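PDB 2R9Q: 2'-deoxycytidine 5'-triphosphate deaminase from Agrobacterium tumefaciens, which probably catalyses the hydrolytic deamination of dCTP to dUTP, a step that supplies precursor for thymidine nucleotide synthesis. Local coordinates for residues G171-N176 with Y337-E342; T10-D15 with Q165-I170; I155-G160 with V228-K233. All coordinates share one frame; numbering follows the deposited sequence.

Contact 1. Residues G171-N176 with Y337-E342; sequences GHALLN and YEHMLE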
ATOM      1  N   GLY B 171      11.437   1.079 -42.871  1.00 74.37           N
ATOM      2  CA  GLY B 171      10.336   2.039 -42.871  1.00 75.31           C
ATOM      3  C   GLY B 171       9.251   1.709 -41.855  1.00 76.17           C
ATOM      4  O   GLY B 171       9.473   1.002 -40.876  1.00 75.21           O
ATOM      5  N   HIS B 172       8.063   2.236 -42.110  1.00 77.68           N
ATOM      6  CA  HIS B 172       6.932   2.050 -41.233  1.00 79.02           C
ATOM      7  C   HIS B 172       5.694   1.832 -42.083  1.00 78.77           C
ATOM      8  O   HIS B 172       4.916   2.744 -42.279  1.00 78.23           O
ATOM      9  CB  HIS B 172       6.801   3.269 -40.317  1.00 79.75           C
ATOM     10  CG  HIS B 172       6.201   2.970 -38.982  1.00 81.41           C
ATOM     11  ND1 HIS B 172       5.592   3.940 -38.211  1.00 82.37           N
ATOM     12  CD2 HIS B 172       6.101   1.813 -38.283  1.00 82.97           C
ATOM     13  CE1 HIS B 172       5.159   3.394 -37.089  1.00 83.46           C
ATOM     14  NE2 HIS B 172       5.456   2.104 -37.107  1.00 83.41           N
ATOM     15  N   ALA B 173       5.513   0.591 -42.533  1.00 79.37           N
ATOM     16  CA  ALA B 173       4.474   0.209 -43.491  1.00 79.88           C
ATOM     17  C   ALA B 173       3.148  -0.129 -42.824  1.00 80.19           C
ATOM     18  O   ALA B 173       2.594  -1.216 -43.034  1.00 79.07           O
ATOM     19  CB  ALA B 173       4.947  -0.959 -44.339  1.00 79.75           C
ATOM     20  N   LEU B 174       2.653   0.822 -42.030  1.00 80.99           N
ATOM     21  CA  LEU B 174       1.344   0.733 -41.407  1.00 81.87           C
ATOM     22  C   LEU B 174       0.241   0.863 -42.440  1.00 82.53           C
ATOM     23  O   LEU B 174       0.380   1.550 -43.450  1.00 81.74           O
ATOM     24  CB  LEU B 174       1.132   1.844 -40.379  1.00 81.96           C
ATOM     25  CG  LEU B 174       1.776   1.841 -38.985  1.00 81.81           C
ATOM     26  CD1 LEU B 174       2.380   0.479 -38.621  1.00 80.22           C
ATOM     27  CD2 LEU B 174       2.774   2.994 -38.850  1.00 79.69           C
ATOM     28  N   LEU B 175      -0.875   0.219 -42.147  1.00 83.63           N
ATOM     29  CA  LEU B 175      -2.079   0.351 -42.946  1.00 84.16           C
ATOM     30  C   LEU B 175      -2.914   1.518 -42.436  1.00 85.46           C
ATOM     31  O   LEU B 175      -3.016   1.726 -41.231  1.00 85.41           O
ATOM     32  CB  LEU B 175      -2.885  -0.944 -42.889  1.00 83.70           C
ATOM     33  CG  LEU B 175      -2.339  -2.090 -43.741  1.00 81.11           C
ATOM     34  CD1 LEU B 175      -0.917  -2.443 -43.346  1.00 75.78           C
ATOM     35  CD2 LEU B 175      -3.287  -3.280 -43.622  1.00 78.46           C
ATOM     36  N   ASN B 176      -3.493   2.285 -43.363  1.00 87.02           N
ATOM     37  CA  ASN B 176      -4.488   3.313 -43.022  1.00 88.11           C
ATOM     38  C   ASN B 176      -5.914   2.705 -43.019  1.00 89.12           C
ATOM     39  O   ASN B 176      -6.072   1.494 -43.238  1.00 88.90           O
ATOM     40  CB  ASN B 176      -4.361   4.555 -43.938  1.00 87.87           C
ATOM     41  CG  ASN B 176      -4.669   4.268 -45.433  1.00 87.32           C
ATOM     42  OD1 ASN B 176      -4.638   3.128 -45.913  1.00 84.50           O
ATOM     43  ND2 ASN B 176      -4.946   5.337 -46.169  1.00 87.38           N
ATOM     44  N   TYR B 337      -2.188  -2.680 -37.765  1.00 66.20           N
ATOM     45  CA  TYR B 337      -1.635  -3.615 -38.735  1.00 66.84           C
ATOM     46  C   TYR B 337      -0.451  -2.991 -39.492  1.00 67.57           C
ATOM     47  O   TYR B 337      -0.409  -1.791 -39.735  1.00 67.00           O
ATOM     48  CB  TYR B 337      -2.716  -4.087 -39.710  1.00 66.12           C
ATOM     49  CG  TYR B 337      -3.722  -5.032 -39.096  1.00 65.58           C
ATOM     50  CD1 TYR B 337      -3.602  -6.398 -39.245  1.00 63.43           C
ATOM     51  CD2 TYR B 337      -4.799  -4.555 -38.354  1.00 66.12           C
ATOM     52  CE1 TYR B 337      -4.505  -7.265 -38.667  1.00 63.86           C
ATOM     53  CE2 TYR B 337      -5.717  -5.428 -37.771  1.00 65.43           C
ATOM     54  CZ  TYR B 337      -5.572  -6.783 -37.939  1.00 64.60           C
ATOM     55  OH  TYR B 337      -6.489  -7.662 -37.376  1.00 63.63           O
ATOM     56  N   GLU B 338       0.502  -3.838 -39.847  1.00 68.59           N
ATOM     57  CA  GLU B 338       1.686  -3.439 -40.557  1.00 69.41           C
ATOM     58  C   GLU B 338       2.051  -4.561 -41.547  1.00 69.58           C
ATOM     59  O   GLU B 338       1.878  -5.754 -41.244  1.00 68.10           O
ATOM     60  CB  GLU B 338       2.801  -3.182 -39.539  1.00 69.68           C
ATOM     61  CG  GLU B 338       4.020  -2.456 -40.069  1.00 69.95           C
ATOM     62  CD  GLU B 338       5.103  -2.202 -39.020  1.00 71.38           C
ATOM     63  OE1 GLU B 338       4.852  -2.403 -37.792  1.00 73.59           O
ATOM     64  OE2 GLU B 338       6.211  -1.793 -39.443  1.00 71.01           O
ATOM     65  N   HIS B 339       2.516  -4.167 -42.737  1.00 70.23           N
ATOM     66  CA  HIS B 339       2.958  -5.108 -43.772  1.00 71.20           C
ATOM     67  C   HIS B 339       4.216  -5.872 -43.386  1.00 71.50           C
ATOM     68  O   HIS B 339       5.185  -5.308 -42.891  1.00 71.20           O
ATOM     69  CB  HIS B 339       3.280  -4.413 -45.101  1.00 71.27           C
ATOM     70  CG  HIS B 339       2.087  -3.901 -45.837  1.00 70.60           C
ATOM     71  ND1 HIS B 339       1.351  -4.686 -46.697  1.00 70.67           N
ATOM     72  CD2 HIS B 339       1.527  -2.669 -45.872  1.00 68.97           C
ATOM     73  CE1 HIS B 339       0.362  -3.967 -47.199  1.00 70.64           C
ATOM     74  NE2 HIS B 339       0.447  -2.739 -46.714  1.00 69.74           N
ATOM     75  N   MET B 340       4.203  -7.161 -43.669  1.00 72.20           N
ATOM     76  CA  MET B 340       5.412  -7.941 -43.663  1.00 72.65           C
ATOM     77  C   MET B 340       6.208  -7.630 -44.925  1.00 73.72           C
ATOM     78  O   MET B 340       5.628  -7.292 -45.956  1.00 72.92           O
ATOM     79  CB  MET B 340       5.056  -9.408 -43.602  1.00 72.12           C
ATOM     80  CG  MET B 340       4.362  -9.815 -42.317  1.00 70.57           C
ATOM     81  SD  MET B 340       5.294  -9.580 -40.806  1.00 63.32           S
ATOM     82  CE  MET B 340       6.533 -10.870 -40.907  1.00 66.66           C
ATOM     83  N   LEU B 341       7.531  -7.695 -44.811  1.00 75.40           N
ATOM     84  CA  LEU B 341       8.438  -7.628 -45.955  1.00 77.01           C
ATOM     85  C   LEU B 341       8.321  -8.874 -46.837  1.00 78.77           C
ATOM     86  O   LEU B 341       8.312  -8.758 -48.051  1.00 79.06           O
ATOM     87  CB  LEU B 341       9.897  -7.488 -45.502  1.00 77.09           C
ATOM     88  CG  LEU B 341      10.513  -6.107 -45.318  1.00 75.61           C
ATOM     89  CD1 LEU B 341      11.990  -6.270 -44.954  1.00 75.94           C
ATOM     90  CD2 LEU B 341      10.328  -5.257 -46.566  1.00 73.59           C
ATOM     91  N   GLU B 342       8.275 -10.052 -46.214  1.00 80.59           N
ATOM     92  CA  GLU B 342       7.962 -11.312 -46.892  1.00 81.90           C
ATOM     93  C   GLU B 342       7.108 -12.180 -45.955  1.00 83.00           C
ATOM     94  O   GLU B 342       6.888 -11.823 -44.793  1.00 82.77           O
ATOM     95  CB  GLU B 342       9.245 -12.054 -47.301  1.00 81.59           C
TER
HETATM   96  O   HOH W   1       7.877  -1.322 -41.633  1.00 43.54           O
HETATM   97  O   HOH W   2      -4.020   0.012 -38.424  1.00 46.65           O
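The imidazole of H339 meets A173 O at its edge, near the ring plane, with CD2 3.4 Å from that oxygen. L175 approaches the same ring obliquely, its CD1 lying 3.5 Å from H339 CD2, and Y275 and E179, the latter hydrogen-bonded to H339 NE2, add further partners. The H172 ring turns an edge to E338, CD2 being 3.8 Å from OE2, and ring and carboxylate stand almost perpendicular (87°). These groups flank a single beta bridge between L174 and E338, by which the loop after strand 162-170 is tied to the end of strand 331-339 in this mainly beta chain of the dUTPase clan. An inverse gamma turn centred on A173 leads into the bridge, and the segment ends at N176, the N-cap position just before helix 177-186. Two backbone bonds frame the bridged pair. H339 N donates almost straight (172°) to A173 O at 3.0 Å. L175 N reaches Y337 O at 3.2 Å, coming from above the carbonyl plane.

The E338 side chain, with CG anti to the backbone N (chi1 -167°) and extended beyond it, runs past L174, whose CD1 touches E338 CG at 3.7 Å. The buried E338 carboxylate reaches R169, to which OE2 is salt-bridged, and a water that accepts a hydrogen bond from A173 N may also donate to OE2. Beside the rings, A173 CB packs on H339 CB at 3.9 Å. L175 crosses H339 at about a right angle; of its two branches, CD1 goes to the imidazole, while CD2 rests 4.0 Å from Y337 CB.

Contact 2. Residues T10-D15 with Q165-I170; sequences TGILAD and QIRFRI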
ATOM      1  N   THR B  10       9.437  -1.949 -48.093  1.00 76.73           N
ATOM      2  CA  THR B  10       9.267  -1.530 -46.698  1.00 75.96           C
ATOM      3  C   THR B  10       8.357  -2.501 -45.936  1.00 75.26           C
ATOM      4  O   THR B  10       7.358  -2.967 -46.468  1.00 74.98           O
ATOM      5  CB  THR B  10       8.682  -0.114 -46.550  1.00 75.72           C
ATOM      6  OG1 THR B  10       7.378  -0.077 -47.132  1.00 75.99           O
ATOM      7  CG2 THR B  10       9.594   0.957 -47.161  1.00 73.27           C
ATOM      8  N   GLY B  11       8.724  -2.808 -44.693  1.00 73.96           N
ATOM      9  CA  GLY B  11       7.873  -3.607 -43.795  1.00 72.65           C
ATOM     10  C   GLY B  11       8.644  -4.292 -42.682  1.00 70.77           C
ATOM     11  O   GLY B  11       9.781  -3.952 -42.416  1.00 69.34           O
ATOM     12  N   ILE B  12       8.013  -5.279 -42.059  1.00 69.25           N
ATOM     13  CA  ILE B  12       8.609  -6.036 -40.968  1.00 68.30           C
ATOM     14  C   ILE B  12       9.389  -7.235 -41.525  1.00 67.77           C
ATOM     15  O   ILE B  12       8.925  -7.910 -42.427  1.00 66.79           O
ATOM     16  CB  ILE B  12       7.529  -6.487 -39.914  1.00 67.65           C
ATOM     17  CG1 ILE B  12       6.912  -5.249 -39.258  1.00 67.69           C
ATOM     18  CG2 ILE B  12       8.132  -7.356 -38.833  1.00 65.19           C
ATOM     19  CD1 ILE B  12       5.504  -5.434 -38.763  1.00 66.15           C
ATOM     20  N   LEU B  13      10.578  -7.465 -40.981  1.00 67.42           N
ATOM     21  CA  LEU B  13      11.358  -8.656 -41.288  1.00 67.69           C
ATOM     22  C   LEU B  13      10.714  -9.922 -40.705  1.00 67.78           C
ATOM     23  O   LEU B  13      10.439 -10.017 -39.500  1.00 66.90           O
ATOM     24  CB  LEU B  13      12.825  -8.521 -40.803  1.00 67.72           C
ATOM     25  CG  LEU B  13      13.774  -7.552 -41.547  1.00 66.57           C
ATOM     26  CD1 LEU B  13      13.409  -6.074 -41.357  1.00 62.12           C
ATOM     27  CD2 LEU B  13      15.208  -7.808 -41.088  1.00 67.23           C
ATOM     28  N   ALA B  14      10.477 -10.893 -41.583  1.00 68.15           N
ATOM     29  CA  ALA B  14      10.023 -12.210 -41.171  1.00 68.81           C
ATOM     30  C   ALA B  14      11.194 -12.996 -40.551  1.00 68.57           C
ATOM     31  O   ALA B  14      12.340 -12.578 -40.635  1.00 66.92           O
ATOM     32  CB  ALA B  14       9.383 -12.965 -42.366  1.00 68.56           C
ATOM     33  N   ASP B  15      10.889 -14.112 -39.901  1.00 69.23           N
ATOM     34  CA  ASP B  15      11.919 -15.001 -39.339  1.00 69.71           C
ATOM     35  C   ASP B  15      13.096 -15.414 -40.277  1.00 69.79           C
ATOM     36  O   ASP B  15      14.222 -15.623 -39.806  1.00 68.18           O
ATOM     37  CB  ASP B  15      11.270 -16.259 -38.726  1.00 70.05           C
ATOM     38  CG  ASP B  15      10.190 -16.862 -39.590  1.00 70.01           C
ATOM     39  OD1 ASP B  15      10.097 -16.490 -40.772  1.00 70.79           O
ATOM     40  OD2 ASP B  15       9.427 -17.707 -39.081  1.00 68.50           O
ATOM     41  N   GLN B 165      10.627  -9.341 -26.574  1.00 59.99           N
ATOM     42  CA  GLN B 165      10.924  -9.562 -27.990  1.00 60.14           C
ATOM     43  C   GLN B 165      11.113  -8.278 -28.814  1.00 59.78           C
ATOM     44  O   GLN B 165      10.568  -7.228 -28.504  1.00 58.32           O
ATOM     45  CB  GLN B 165       9.915 -10.490 -28.639  1.00 60.06           C
ATOM     46  CG  GLN B 165       8.517 -10.192 -28.381  1.00 60.85           C
ATOM     47  CD  GLN B 165       7.598 -11.298 -28.813  1.00 63.50           C
ATOM     48  OE1 GLN B 165       6.447 -11.043 -29.154  1.00 66.32           O
ATOM     49  NE2 GLN B 165       8.094 -12.533 -28.831  1.00 64.89           N
ATOM     50  N   ILE B 166      11.936  -8.407 -29.852  1.00 60.33           N
ATOM     51  CA  ILE B 166      12.313  -7.322 -30.738  1.00 60.64           C
ATOM     52  C   ILE B 166      11.805  -7.608 -32.177  1.00 61.05           C
ATOM     53  O   ILE B 166      12.022  -8.689 -32.726  1.00 60.46           O
ATOM     54  CB  ILE B 166      13.850  -7.077 -30.653  1.00 60.29           C
ATOM     55  CG1 ILE B 166      14.281  -5.825 -31.418  1.00 61.25           C
ATOM     56  CG2 ILE B 166      14.657  -8.259 -31.143  1.00 60.14           C
ATOM     57  CD1 ILE B 166      15.750  -5.566 -31.288  1.00 60.42           C
ATOM     58  N   ARG B 167      11.093  -6.641 -32.750  1.00 60.69           N
ATOM     59  CA  ARG B 167      10.619  -6.693 -34.137  1.00 61.11           C
ATOM     60  C   ARG B 167      11.443  -5.729 -34.989  1.00 61.02           C
ATOM     61  O   ARG B 167      11.617  -4.575 -34.631  1.00 59.36           O
ATOM     62  CB  ARG B 167       9.139  -6.318 -34.178  1.00 60.94           C
ATOM     63  CG  ARG B 167       8.509  -6.166 -35.556  1.00 60.14           C
ATOM     64  CD  ARG B 167       6.995  -6.134 -35.446  1.00 59.25           C
ATOM     65  NE  ARG B 167       6.409  -7.439 -35.082  1.00 58.63           N
ATOM     66  CZ  ARG B 167       5.109  -7.672 -34.950  1.00 55.67           C
ATOM     67  NH1 ARG B 167       4.241  -6.699 -35.114  1.00 58.60           N
ATOM     68  NH2 ARG B 167       4.672  -8.883 -34.638  1.00 55.09           N
ATOM     69  N   PHE B 168      11.958  -6.224 -36.105  1.00 62.42           N
ATOM     70  CA  PHE B 168      12.776  -5.424 -37.042  1.00 63.39           C
ATOM     71  C   PHE B 168      11.969  -4.980 -38.237  1.00 64.59           C
ATOM     72  O   PHE B 168      11.101  -5.707 -38.701  1.00 64.02           O
ATOM     73  CB  PHE B 168      13.988  -6.218 -37.529  1.00 62.78           C
ATOM     74  CG  PHE B 168      14.816  -6.786 -36.427  1.00 61.14           C
ATOM     75  CD1 PHE B 168      15.880  -6.087 -35.921  1.00 59.49           C
ATOM     76  CD2 PHE B 168      14.522  -8.031 -35.894  1.00 62.34           C
ATOM     77  CE1 PHE B 168      16.621  -6.591 -34.902  1.00 60.38           C
ATOM     78  CE2 PHE B 168      15.270  -8.548 -34.884  1.00 60.52           C
ATOM     79  CZ  PHE B 168      16.322  -7.830 -34.385  1.00 61.05           C
ATOM     80  N   ARG B 169      12.262  -3.779 -38.731  1.00 66.85           N
ATOM     81  CA  ARG B 169      11.547  -3.220 -39.879  1.00 68.39           C
ATOM     82  C   ARG B 169      12.362  -2.263 -40.783  1.00 69.45           C
ATOM     83  O   ARG B 169      13.333  -1.643 -40.343  1.00 69.02           O
ATOM     84  CB  ARG B 169      10.292  -2.515 -39.376  1.00 68.82           C
ATOM     85  CG  ARG B 169      10.571  -1.381 -38.427  1.00 68.79           C
ATOM     86  CD  ARG B 169       9.316  -0.627 -38.079  1.00 70.78           C
ATOM     87  NE  ARG B 169       8.259  -1.445 -37.490  1.00 70.85           N
ATOM     88  CZ  ARG B 169       8.259  -1.919 -36.244  1.00 70.80           C
ATOM     89  NH1 ARG B 169       9.288  -1.738 -35.424  1.00 71.68           N
ATOM     90  NH2 ARG B 169       7.221  -2.616 -35.825  1.00 70.92           N
ATOM     91  N   ILE B 170      11.966  -2.166 -42.051  1.00 70.66           N
ATOM     92  CA  ILE B 170      12.464  -1.106 -42.946  1.00 71.44           C
ATOM     93  C   ILE B 170      11.298  -0.186 -43.266  1.00 72.37           C
ATOM     94  O   ILE B 170      10.299  -0.612 -43.801  1.00 71.19           O
ATOM     95  CB  ILE B 170      13.145  -1.656 -44.220  1.00 71.35           C
ATOM     96  CG1 ILE B 170      14.328  -2.569 -43.820  1.00 70.92           C
ATOM     97  CG2 ILE B 170      13.655  -0.493 -45.117  1.00 68.59           C
ATOM     98  CD1 ILE B 170      14.526  -3.785 -44.691  1.00 69.11           C
TER
HETATM   99  O   HOH W   3      10.952  -8.642 -36.906  1.00 36.46           O
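T10-L13 and R167-I170 run antiparallel, their end-to-end directions 149° apart. G11 and I170 form a hydrogen-bonded pair: I170 N donates to G11 O at 2.8 Å, and G11 N returns a bond to I170 O, also 2.8 Å but bent (132° at the hydrogen). Both lie in the plane of the accepting carbonyl. I12 and R169 follow as a non-hydrogen-bonded pair, and beyond them L13 N meets F168 O at 2.9 Å from above the carbonyl plane. G11 is extended with positive phi, a conformation that suits glycine. Where the strands part, a water accepts from F168 N and lies within hydrogen-bonding distance of L13 O, to which it may donate.

I12 and R169 point to one face of the sheet, where the branches of I12 lie against the stem of R167: CG2 is 3.5 Å from R167 CG, and CD1 is 3.7 Å from R167 CD. The bend of the arginine at chi3 (-71°) then carries its guanidinium past the end of I12, oblique to CD1, toward the backbone oxygens of A41, A277 and F297, which take up NE, NH1 and NH2 and fix its rotation in a buried setting. On the other face, to which I170 points, L13 CD1 bridges two neighbours, 3.9 Å from F168 CB and 4.2 Å from I170 CD1. At the outer end T10 CB sits 3.2 Å from I170 O.

Strand 162-170 also pairs with strands 42-46 and 106-112, and the backbone of I12 bonds in addition to H339 and L341. The short N-terminal strand 11-12 thus lies between strand 162-170 of the N-terminal deaminase domain and the end of strand 331-339 in the C-terminal half, an antiparallel pairing consistent with the dUTPase-like fold of its clan.

Contact 3. Residues I155-G160 with V228-K233; sequences IVVRRG and VDVDKK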
ATOM      1  N   ILE B 155       9.491 -13.306  -9.098  1.00 49.77           N
ATOM      2  CA  ILE B 155       9.854 -14.201 -10.193  1.00 49.04           C
ATOM      3  C   ILE B 155      11.247 -14.762 -10.050  1.00 49.74           C
ATOM      4  O   ILE B 155      12.078 -14.175  -9.398  1.00 48.20           O
ATOM      5  CB  ILE B 155       9.610 -13.574 -11.569  1.00 48.51           C
ATOM      6  CG1 ILE B 155      10.503 -12.362 -11.824  1.00 49.44           C
ATOM      7  CG2 ILE B 155       8.112 -13.261 -11.757  1.00 46.20           C
ATOM      8  CD1 ILE B 155      10.602 -11.945 -13.300  1.00 46.34           C
ATOM      9  N   VAL B 156      11.477 -15.944 -10.616  1.00 51.39           N
ATOM     10  CA  VAL B 156      12.844 -16.449 -10.797  1.00 53.13           C
ATOM     11  C   VAL B 156      13.242 -16.437 -12.279  1.00 52.02           C
ATOM     12  O   VAL B 156      12.494 -16.900 -13.143  1.00 52.41           O
ATOM     13  CB  VAL B 156      13.154 -17.837 -10.055  1.00 53.26           C
ATOM     14  CG1 VAL B 156      11.903 -18.652  -9.865  1.00 56.57           C
ATOM     15  CG2 VAL B 156      14.216 -18.645 -10.797  1.00 54.88           C
ATOM     16  N   VAL B 157      14.423 -15.876 -12.525  1.00 51.22           N
ATOM     17  CA  VAL B 157      15.037 -15.739 -13.849  1.00 51.16           C
ATOM     18  C   VAL B 157      16.468 -16.229 -13.839  1.00 51.99           C
ATOM     19  O   VAL B 157      17.089 -16.343 -12.797  1.00 52.51           O
ATOM     20  CB  VAL B 157      14.987 -14.264 -14.411  1.00 50.77           C
ATOM     21  CG1 VAL B 157      13.561 -13.724 -14.354  1.00 49.05           C
ATOM     22  CG2 VAL B 157      16.022 -13.329 -13.721  1.00 45.27           C
ATOM     23  N   ARG B 158      16.991 -16.507 -15.017  1.00 53.24           N
ATOM     24  CA  ARG B 158      18.344 -16.964 -15.168  1.00 54.00           C
ATOM     25  C   ARG B 158      18.848 -16.671 -16.563  1.00 55.15           C
ATOM     26  O   ARG B 158      18.106 -16.180 -17.421  1.00 54.02           O
ATOM     27  CB  ARG B 158      18.424 -18.468 -14.907  1.00 54.90           C
ATOM     28  CG  ARG B 158      17.510 -19.292 -15.826  1.00 54.18           C
ATOM     29  CD  ARG B 158      17.582 -20.730 -15.504  1.00 55.55           C
ATOM     30  NE  ARG B 158      17.137 -21.023 -14.151  1.00 52.40           N
ATOM     31  CZ  ARG B 158      15.868 -21.152 -13.789  1.00 54.82           C
ATOM     32  NH1 ARG B 158      14.902 -20.991 -14.668  1.00 57.60           N
ATOM     33  NH2 ARG B 158      15.557 -21.443 -12.532  1.00 55.26           N
ATOM     34  N   ARG B 159      20.118 -17.013 -16.784  1.00 56.64           N
ATOM     35  CA  ARG B 159      20.729 -16.896 -18.092  1.00 57.55           C
ATOM     36  C   ARG B 159      19.861 -17.694 -19.056  1.00 57.15           C
ATOM     37  O   ARG B 159      19.545 -18.838 -18.804  1.00 56.47           O
ATOM     38  CB  ARG B 159      22.167 -17.371 -18.078  1.00 57.86           C
ATOM     39  CG  ARG B 159      22.851 -17.216 -19.405  1.00 60.52           C
ATOM     40  CD  ARG B 159      24.217 -17.861 -19.447  1.00 64.52           C
ATOM     41  NE  ARG B 159      24.757 -17.871 -20.820  1.00 65.62           N
ATOM     42  CZ  ARG B 159      25.369 -16.841 -21.410  1.00 68.39           C
ATOM     43  NH1 ARG B 159      25.554 -15.687 -20.769  1.00 70.04           N
ATOM     44  NH2 ARG B 159      25.814 -16.959 -22.651  1.00 69.41           N
ATOM     45  N   GLY B 160      19.449 -17.038 -20.129  1.00 56.81           N
ATOM     46  CA  GLY B 160      18.548 -17.612 -21.101  1.00 57.26           C
ATOM     47  C   GLY B 160      17.082 -17.233 -21.039  1.00 56.42           C
ATOM     48  O   GLY B 160      16.380 -17.434 -21.998  1.00 55.94           O
ATOM     49  N   VAL B 228       7.500 -17.147  -9.116  1.00 59.16           N
ATOM     50  CA  VAL B 228       7.214 -17.745 -10.392  1.00 59.16           C
ATOM     51  C   VAL B 228       8.467 -17.909 -11.216  1.00 59.07           C
ATOM     52  O   VAL B 228       9.081 -16.924 -11.551  1.00 57.80           O
ATOM     53  CB  VAL B 228       6.196 -16.952 -11.230  1.00 58.63           C
ATOM     54  CG1 VAL B 228       5.973 -17.679 -12.567  1.00 58.48           C
ATOM     55  CG2 VAL B 228       4.912 -16.797 -10.489  1.00 56.24           C
ATOM     56  N   ASP B 229       8.826 -19.159 -11.532  1.00 59.40           N
ATOM     57  CA  ASP B 229       9.870 -19.459 -12.515  1.00 60.27           C
ATOM     58  C   ASP B 229       9.346 -19.186 -13.934  1.00 60.00           C
ATOM     59  O   ASP B 229       8.439 -19.852 -14.422  1.00 59.09           O
ATOM     60  CB  ASP B 229      10.386 -20.902 -12.372  1.00 60.60           C
ATOM     61  CG  ASP B 229      11.763 -21.120 -13.022  1.00 61.28           C
ATOM     62  OD1 ASP B 229      12.008 -20.601 -14.135  1.00 60.98           O
ATOM     63  OD2 ASP B 229      12.603 -21.841 -12.424  1.00 61.52           O
ATOM     64  N   VAL B 230       9.939 -18.177 -14.562  1.00 60.35           N
ATOM     65  CA  VAL B 230       9.543 -17.691 -15.873  1.00 60.80           C
ATOM     66  C   VAL B 230       9.915 -18.652 -17.003  1.00 61.29           C
ATOM     67  O   VAL B 230       9.374 -18.570 -18.099  1.00 59.53           O
ATOM     68  CB  VAL B 230      10.124 -16.261 -16.159  1.00 60.35           C
ATOM     69  CG1 VAL B 230       9.754 -15.300 -15.009  1.00 59.84           C
ATOM     70  CG2 VAL B 230      11.643 -16.294 -16.448  1.00 58.04           C
ATOM     71  N   ASP B 231      10.847 -19.561 -16.719  1.00 62.99           N
ATOM     72  CA  ASP B 231      11.168 -20.675 -17.633  1.00 63.85           C
ATOM     73  C   ASP B 231      10.197 -21.868 -17.520  1.00 64.33           C
ATOM     74  O   ASP B 231      10.072 -22.611 -18.440  1.00 64.13           O
ATOM     75  CB  ASP B 231      12.613 -21.133 -17.448  1.00 63.23           C
ATOM     76  CG  ASP B 231      13.633 -20.025 -17.704  1.00 62.59           C
ATOM     77  OD1 ASP B 231      13.255 -18.923 -18.138  1.00 62.54           O
ATOM     78  OD2 ASP B 231      14.840 -20.249 -17.464  1.00 59.26           O
ATOM     79  N   LYS B 232       9.491 -22.016 -16.414  1.00 65.70           N
ATOM     80  CA  LYS B 232       8.632 -23.167 -16.184  1.00 66.66           C
ATOM     81  C   LYS B 232       7.255 -22.678 -15.774  1.00 66.61           C
ATOM     82  O   LYS B 232       6.764 -23.054 -14.739  1.00 65.84           O
ATOM     83  CB  LYS B 232       9.183 -24.064 -15.052  1.00 67.05           C
ATOM     84  CG  LYS B 232      10.671 -24.066 -14.805  1.00 69.14           C
ATOM     85  CD  LYS B 232      11.461 -24.785 -15.879  1.00 73.71           C
ATOM     86  CE  LYS B 232      12.770 -25.368 -15.294  1.00 75.73           C
ATOM     87  NZ  LYS B 232      13.518 -24.363 -14.422  1.00 78.51           N
ATOM     88  N   LYS B 233       6.628 -21.831 -16.576  1.00 67.60           N
ATOM     89  CA  LYS B 233       5.377 -21.183 -16.139  1.00 68.35           C
ATOM     90  C   LYS B 233       4.184 -22.168 -16.034  1.00 68.38           C
ATOM     91  O   LYS B 233       3.377 -22.049 -15.126  1.00 67.57           O
ATOM     92  CB  LYS B 233       5.024 -19.972 -17.014  1.00 67.94           C
ATOM     93  CG  LYS B 233       6.060 -18.880 -17.067  1.00 67.53           C
ATOM     94  CD  LYS B 233       5.560 -17.713 -17.915  1.00 67.39           C
ATOM     95  CE  LYS B 233       6.672 -16.782 -18.301  1.00 67.24           C
ATOM     96  NZ  LYS B 233       7.541 -17.299 -19.394  1.00 66.14           N
TER
HETATM   97  O   HOH W   4      17.137 -20.098 -19.151  1.00 40.39           O
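D229 OD1 is gripped twice: R158 NH1 comes to its syn lone pair at 3.0 Å, and the backbone N of D231 to its anti lone pair, also at 3.0 Å, the latter making an Asx turn. R158 NH2 binds D229 OD2 at 3.0 Å, so the arginine holds the carboxylate end-on with one nitrogen on each oxygen, the two planes only 28° apart. NH1 has a second salt-bridge partner, D231 OD2, at 2.9 Å. That oxygen lies in the guanidinium plane but is itself met from well above its carboxylate plane (55°). The bend of R158 at chi3 (62°) brings the planar end back over the turn, and NE bonds to Q82 O, so all three nitrogens are engaged and the group cannot easily rotate. K232 NZ adds a weak salt bridge to D229 OD2.

Next to this network strand 155-157, the middle one of a three-stranded mixed sheet, runs parallel to strand 228-229 and antiparallel to strand 84-86. Its parallel pairing with 228-229 joins the N-terminal family region to the C-terminal one. V156 N donates to V228 O at 2.8 Å, and V230 N to V156 O at 3.2 Å, nearly along the C=O axis. V156 CG1 presses on the backbone at D229 CA, 3.4 Å away. V230 turns its methyls between two neighbours, CG1 against I155 and CG2 against V157 CG1 at 3.8 Å. A water links the two segments, donating to R159 O and to D231 OD2.

Overall arrangement
Contacts 1 and 2 adjoin, their centres about 9 Å apart: strand 162-170 runs from contact 2 straight into the loop of contact 1, and I12 O probably accepts from L341 N. Contact 3 lies across the chain's centre from contact 1, centres about 33 Å apart, and about 27 Å from contact 2, in a separate small sheet. Along the chain contact 2 closes before contact 1 opens, whereas the segments of contact 3 alternate with those of both others; strand 155-157 directly precedes strand 162-170. Contacts 1 and 3 both join the N- and C-terminal halves, which are therefore tied together at two distant places.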